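Local coordinates for Iron(III) ABC transporter, periplasmic iron-compound-binding protein (Vibrio cholerae, PDB 5GGY) that probably binds ferric hydroxamate siderophores such as Desferal in the periplasm and delivers them to an ABC transporter for iron uptake, at residues 22-27 against 254-259; 50-55 against 264-269. One frame throughout, in Å; residues are numbered along the deposited sequence.

Contact 1: residues 22-27 against 254-259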
loop_
_atom_site.group_PDB
_atom_site.type_symbol
_atom_site.label_atom_id
_atom_site.label_comp_id
_atom_site.label_asym_id
_atom_site.label_seq_id
_atom_site.Cartn_x
_atom_site.Cartn_y
_atom_site.Cartn_z
ATOM N N LEU A 22 10.552 22.647 -3.722
ATOM C CA LEU A 22 11.135 23.438 -2.641
ATOM C C LEU A 22 11.507 22.625 -1.405
ATOM O O LEU A 22 12.012 23.177 -0.430
ATOM C CB LEU A 22 10.179 24.556 -2.231
ATOM C CG LEU A 22 9.817 25.547 -3.336
ATOM C CD1 LEU A 22 9.046 26.708 -2.750
ATOM C CD2 LEU A 22 11.063 26.033 -4.059
ATOM N N ASN A 23 11.259 21.322 -1.438
ATOM C CA ASN A 23 11.621 20.470 -0.314
ATOM C C ASN A 23 12.145 19.115 -0.778
ATOM O O ASN A 23 11.863 18.681 -1.894
ATOM C CB ASN A 23 10.428 20.286 0.623
ATOM C CG ASN A 23 10.778 20.572 2.068
ATOM O OD1 ASN A 23 11.668 21.372 2.356
ATOM N ND2 ASN A 23 10.079 19.917 2.986
ATOM N N TRP A 24 12.911 18.456 0.086
ATOM C CA TRP A 24 13.565 17.202 -0.271
ATOM C C TRP A 24 12.592 16.035 -0.410
ATOM O O TRP A 24 12.795 15.155 -1.248
ATOM C CB TRP A 24 14.640 16.860 0.759
ATOM C CG TRP A 24 15.885 17.668 0.588
ATOM C CD1 TRP A 24 16.170 18.525 -0.439
ATOM C CD2 TRP A 24 17.019 17.701 1.463
ATOM N NE1 TRP A 24 17.410 19.086 -0.257
ATOM C CE2 TRP A 24 17.953 18.598 0.904
ATOM C CE3 TRP A 24 17.337 17.061 2.664
ATOM C CZ2 TRP A 24 19.181 18.868 1.504
ATOM C CZ3 TRP A 24 18.556 17.330 3.256
ATOM C CH2 TRP A 24 19.463 18.227 2.677
ATOM N N ASP A 25 11.544 16.023 0.410
ATOM C CA ASP A 25 10.550 14.959 0.338
ATOM C C ASP A 25 9.814 15.034 -0.995
ATOM O O ASP A 25 9.632 14.025 -1.672
ATOM C CB ASP A 25 9.570 15.041 1.515
ATOM C CG ASP A 25 8.824 16.360 1.572
ATOM O OD1 ASP A 25 9.318 17.352 0.998
ATOM O OD2 ASP A 25 7.740 16.403 2.193
ATOM N N LEU A 26 9.419 16.247 -1.373
ATOM C CA LEU A 26 8.762 16.493 -2.650
ATOM C C LEU A 26 9.709 16.244 -3.815
ATOM O O LEU A 26 9.290 15.782 -4.876
ATOM C CB LEU A 26 8.233 17.925 -2.714
ATOM C CG LEU A 26 7.084 18.260 -1.765
ATOM C CD1 LEU A 26 6.666 19.718 -1.909
ATOM C CD2 LEU A 26 5.902 17.325 -2.009
ATOM N N LEU A 27 10.983 16.566 -3.615
ATOM C CA LEU A 27 12.003 16.306 -4.622
ATOM C C LEU A 27 12.094 14.815 -4.895
ATOM O O LEU A 27 12.212 14.393 -6.043
ATOM C CB LEU A 27 13.362 16.848 -4.176
ATOM C CG LEU A 27 14.537 16.590 -5.123
ATOM C CD1 LEU A 27 14.226 17.055 -6.540
ATOM C CD2 LEU A 27 15.798 17.265 -4.607
ATOM N N PRO A 254 22.865 6.472 5.088
ATOM C CA PRO A 254 22.032 7.667 4.884
ATOM C C PRO A 254 20.706 7.423 4.164
ATOM O O PRO A 254 20.679 7.148 2.967
ATOM C CB PRO A 254 22.937 8.572 4.043
ATOM C CG PRO A 254 24.310 8.207 4.468
ATOM C CD PRO A 254 24.276 6.727 4.736
ATOM N N VAL A 255 19.614 7.512 4.918
ATOM C CA VAL A 255 18.269 7.504 4.356
ATOM C C VAL A 255 17.447 8.596 5.024
ATOM O O VAL A 255 17.324 8.628 6.246
ATOM C CB VAL A 255 17.557 6.151 4.541
ATOM C CG1 VAL A 255 16.147 6.234 3.995
ATOM C CG2 VAL A 255 18.326 5.035 3.847
ATOM N N TRP A 256 16.893 9.491 4.216
ATOM C CA TRP A 256 16.163 10.642 4.733
ATOM C C TRP A 256 14.909 10.211 5.488
ATOM O O TRP A 256 14.010 9.580 4.925
ATOM C CB TRP A 256 15.806 11.593 3.588
ATOM C CG TRP A 256 15.353 12.963 4.020
ATOM C CD1 TRP A 256 14.223 13.612 3.618
ATOM C CD2 TRP A 256 16.027 13.854 4.921
ATOM N NE1 TRP A 256 14.147 14.848 4.213
ATOM C CE2 TRP A 256 15.242 15.021 5.019
ATOM C CE3 TRP A 256 17.215 13.778 5.656
ATOM C CZ2 TRP A 256 15.607 16.103 5.820
ATOM C CZ3 TRP A 256 17.575 14.851 6.451
ATOM C CH2 TRP A 256 16.774 15.998 6.528
ATOM N N SER A 257 14.861 10.555 6.771
ATOM C CA SER A 257 13.758 10.159 7.635
ATOM C C SER A 257 12.597 11.142 7.555
ATOM O O SER A 257 11.634 11.043 8.314
ATOM C CB SER A 257 14.235 10.033 9.081
ATOM O OG SER A 257 15.394 9.221 9.173
ATOM N N TYR A 258 12.700 12.092 6.633
ATOM C CA TYR A 258 11.636 13.059 6.405
ATOM C C TYR A 258 11.341 13.180 4.913
ATOM O O TYR A 258 11.242 14.282 4.375
ATOM C CB TYR A 258 12.015 14.422 6.986
ATOM C CG TYR A 258 12.720 14.330 8.323
ATOM C CD1 TYR A 258 14.107 14.371 8.402
ATOM C CD2 TYR A 258 12.001 14.191 9.502
ATOM C CE1 TYR A 258 14.755 14.285 9.614
ATOM C CE2 TYR A 258 12.642 14.103 10.725
ATOM C CZ TYR A 258 14.021 14.150 10.774
ATOM O OH TYR A 258 14.675 14.063 11.982
ATOM N N GLY A 259 11.201 12.036 4.249
ATOM C CA GLY A 259 11.038 12.010 2.808
ATOM C C GLY A 259 9.658 11.596 2.334
ATOM O O GLY A 259 8.664 11.773 3.040
HETATM O O HOH W 1 6.622 13.417 2.839
#

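Contact 2: residues 50-55 against 264-269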
loop_
_atom_site.group_PDB
_atom_site.type_symbol
_atom_site.label_atom_id
_atom_site.label_comp_id
_atom_site.label_asym_id
_atom_site.label_seq_id
_atom_site.Cartn_x
_atom_site.Cartn_y
_atom_site.Cartn_z
ATOM N N VAL A 50 20.165 12.543 1.748
ATOM C CA VAL A 50 19.080 11.781 1.127
ATOM C C VAL A 50 19.593 10.678 0.203
ATOM O O VAL A 50 19.037 9.579 0.164
ATOM C CB VAL A 50 18.143 12.695 0.321
ATOM C CG1 VAL A 50 16.942 11.908 -0.188
ATOM C CG2 VAL A 50 17.686 13.863 1.175
ATOM N N VAL A 51 20.645 10.997 -0.547
ATOM C CA VAL A 51 21.315 10.057 -1.448
ATOM C C VAL A 51 20.415 9.561 -2.584
ATOM O O VAL A 51 20.688 9.823 -3.756
ATOM C CB VAL A 51 21.866 8.839 -0.678
ATOM C CG1 VAL A 51 22.670 7.952 -1.607
ATOM C CG2 VAL A 51 22.720 9.291 0.496
ATOM N N GLN A 52 19.353 8.840 -2.237
ATOM C CA GLN A 52 18.442 8.287 -3.237
ATOM C C GLN A 52 17.024 8.837 -3.077
ATOM O O GLN A 52 16.546 9.017 -1.955
ATOM C CB GLN A 52 18.428 6.753 -3.169
ATOM C CG GLN A 52 17.953 6.165 -1.845
ATOM C CD GLN A 52 19.018 6.189 -0.762
ATOM O OE1 GLN A 52 20.156 5.780 -0.986
ATOM N NE2 GLN A 52 18.652 6.677 0.419
ATOM N N PRO A 53 16.343 9.112 -4.203
ATOM C CA PRO A 53 16.812 8.924 -5.582
ATOM C C PRO A 53 17.823 9.982 -6.021
ATOM O O PRO A 53 17.812 11.098 -5.498
ATOM C CB PRO A 53 15.525 9.034 -6.401
ATOM C CG PRO A 53 14.675 9.946 -5.609
ATOM C CD PRO A 53 14.965 9.629 -4.165
ATOM N N GLU A 54 18.689 9.625 -6.965
ATOM C CA GLU A 54 19.716 10.542 -7.441
ATOM C C GLU A 54 19.111 11.701 -8.223
ATOM O O GLU A 54 18.291 11.500 -9.117
ATOM C CB GLU A 54 20.735 9.810 -8.315
ATOM C CG GLU A 54 21.830 10.720 -8.853
ATOM C CD GLU A 54 22.657 10.074 -9.947
ATOM O OE1 GLU A 54 23.479 10.785 -10.565
ATOM O OE2 GLU A 54 22.487 8.860 -10.191
ATOM N N VAL A 55 19.519 12.917 -7.875
ATOM C CA VAL A 55 19.082 14.100 -8.599
ATOM C C VAL A 55 19.871 14.242 -9.897
ATOM O O VAL A 55 21.101 14.264 -9.875
ATOM C CB VAL A 55 19.251 15.373 -7.750
ATOM C CG1 VAL A 55 18.931 16.609 -8.571
ATOM C CG2 VAL A 55 18.371 15.304 -6.509
ATOM N N LEU A 264 10.333 5.187 2.424
ATOM C CA LEU A 264 9.882 4.107 3.290
ATOM C C LEU A 264 10.532 2.792 2.872
ATOM O O LEU A 264 10.932 1.988 3.716
ATOM C CB LEU A 264 8.356 3.984 3.246
ATOM C CG LEU A 264 7.569 5.263 3.543
ATOM C CD1 LEU A 264 6.082 5.045 3.304
ATOM C CD2 LEU A 264 7.825 5.737 4.964
ATOM N N ARG A 265 10.637 2.586 1.561
ATOM C CA ARG A 265 11.278 1.396 1.016
ATOM C C ARG A 265 12.775 1.401 1.297
ATOM O O ARG A 265 13.344 0.382 1.685
ATOM C CB ARG A 265 11.038 1.292 -0.493
ATOM C CG ARG A 265 11.690 0.076 -1.142
ATOM C CD ARG A 265 11.890 0.266 -2.643
ATOM N NE ARG A 265 12.715 -0.794 -3.218
ATOM C CZ ARG A 265 12.245 -1.809 -3.936
ATOM N NH1 ARG A 265 10.947 -1.908 -4.186
ATOM N NH2 ARG A 265 13.076 -2.726 -4.412
ATOM N N TYR A 266 13.406 2.552 1.088
ATOM C CA TYR A 266 14.839 2.703 1.316
ATOM C C TYR A 266 15.182 2.521 2.788
ATOM O O TYR A 266 16.158 1.852 3.131
ATOM C CB TYR A 266 15.316 4.075 0.836
ATOM C CG TYR A 266 15.052 4.338 -0.630
ATOM C CD1 TYR A 266 14.646 5.591 -1.069
ATOM C CD2 TYR A 266 15.217 3.335 -1.576
ATOM C CE1 TYR A 266 14.406 5.838 -2.405
ATOM C CE2 TYR A 266 14.980 3.573 -2.919
ATOM C CZ TYR A 266 14.575 4.828 -3.325
ATOM O OH TYR A 266 14.339 5.067 -4.658
ATOM N N SER A 267 14.373 3.123 3.654
ATOM C CA SER A 267 14.558 2.984 5.093
ATOM C C SER A 267 14.468 1.519 5.508
ATOM O O SER A 267 15.294 1.029 6.278
ATOM C CB SER A 267 13.518 3.806 5.859
ATOM O OG SER A 267 13.624 5.190 5.573
ATOM N N ALA A 268 13.461 0.829 4.982
ATOM C CA ALA A 268 13.230 -0.575 5.302
ATOM C C ALA A 268 14.421 -1.450 4.936
ATOM O O ALA A 268 14.793 -2.343 5.694
ATOM C CB ALA A 268 11.979 -1.072 4.600
ATOM N N GLU A 269 15.014 -1.187 3.774
ATOM C CA GLU A 269 16.156 -1.958 3.295
ATOM C C GLU A 269 17.423 -1.643 4.086
ATOM O O GLU A 269 18.198 -2.541 4.416
ATOM C CB GLU A 269 16.386 -1.698 1.803
ATOM C CG GLU A 269 15.247 -2.177 0.911
ATOM C CD GLU A 269 15.533 -1.979 -0.564
ATOM O OE1 GLU A 269 16.189 -0.976 -0.912
ATOM O OE2 GLU A 269 15.105 -2.828 -1.375
#

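Contact 1: residues 22-27 against 254-259
Trp24 and Asp25, in the first turn of helix 24-32, meet Trp256, Tyr258 and Gly259 of the loop that leads into helix 262-276. Just before the helix, Asn23 holds the N-cap position without a capping bond; ND2 instead gives a weak hydrogen bond to Asp25 OD1, while OD1 is bonded to Gln87. Trp24 turns the edge of its indole onto one face of Trp256 in an edge-to-face pair, the six-membered centroids 5.1 Å apart and the planes at 73°. Between the two indoles the closest atoms are Trp24 CE3 and Trp256 CZ2, 3.7 Å, off centre toward the rim of the Trp256 ring. Tyr258 CD1 lies over the opposite face, so both faces of this indole meet an aromatic residue. A chi1 of -166° swings the Trp256 indole away from its own N and across to Trp24. Asp25 packs its CB against the loop backbone, 3.4 Å from Tyr258 O and 3.5 Å from Gly259 C, and the CA atoms of Asp25 and Gly259 are 3.9 Å apart. With chi1 at 59°, its carboxylate folds back over its own helix turn, where Leu26 N donates to OD1 at 2.6 Å from well above the carboxylate plane. A water bridges the segments, donating to Gly259 O at 2.6 Å and, over a longer 3.3 Å, to Asp25 OD2. Helix 43-49 packs against both indoles: Tyr46 meets Trp24 edge-to-face and Trp49 touches Trp256, while Pro41 O accepts from Trp24 NE1. The buried contact thus joins helix 24-32, beside strand 19-21 of the N-terminal parallel sheet, to the loop after strand 249-252 of the mixed sheet, where Ser257 bonds Arg166 of strand 161-167, consistent with an interface between the two lobes.

Contact 2: residues 50-55 against 264-269
Gln52 and Tyr266 are the residues of closest backbone approach, their CA atoms 8.1 Å apart, so the loop 50-55 and helix 262-276 meet through side chains. Gln52 lays its CG over the centre of one face of the Tyr266 ring, a CH-pi contact with CG 3.5 Å from the centroid and 14° off the ring normal. Its chi1 of 61° sets CG between the backbone N and carbonyl carbon, and a bend at chi2 (-79°) turns the amide off the ring face. There NE2 reaches Pro254 O, which fixes the amide end of the chain that covers the tyrosine. Pro53, after a cis peptide bond, continues the apolar surface: its CD lies 4.2 Å from Tyr266 CE1, and its ring also packs on helix 24-32. From that helix Glu32 takes a hydrogen bond with Tyr266 OH, holding the far end of the ring. Arg265, Ala268 and Glu269 pack instead on helix 130-154, consistent with the long lobe-connecting helix of siderophore-binding members of the periplasmic binding protein fold, while Tyr266 faces loop 50-55 of the N-terminal lobe.

Contacts 1 and 2 lie side by side, their centres about 9 Å apart, and their segments alternate along the chain: 22-27, 50-55, 254-259, 264-269. Each joins an N-terminal element to one near the C-terminus: the loop after strand 249-252 for contact 1 and helix 262-276, into which that loop runs, for contact 2. They also touch directly: Val50 CG2 packs 3.5 Å from Trp24 CE3, and Val51 packs on Pro254. Helix 24-32 takes part in both neighbourhoods. Together they make one continuous seam tying the N-terminal part of the chain to the end that follows the six-stranded mixed sheet, consistent with a contact between the two lobes.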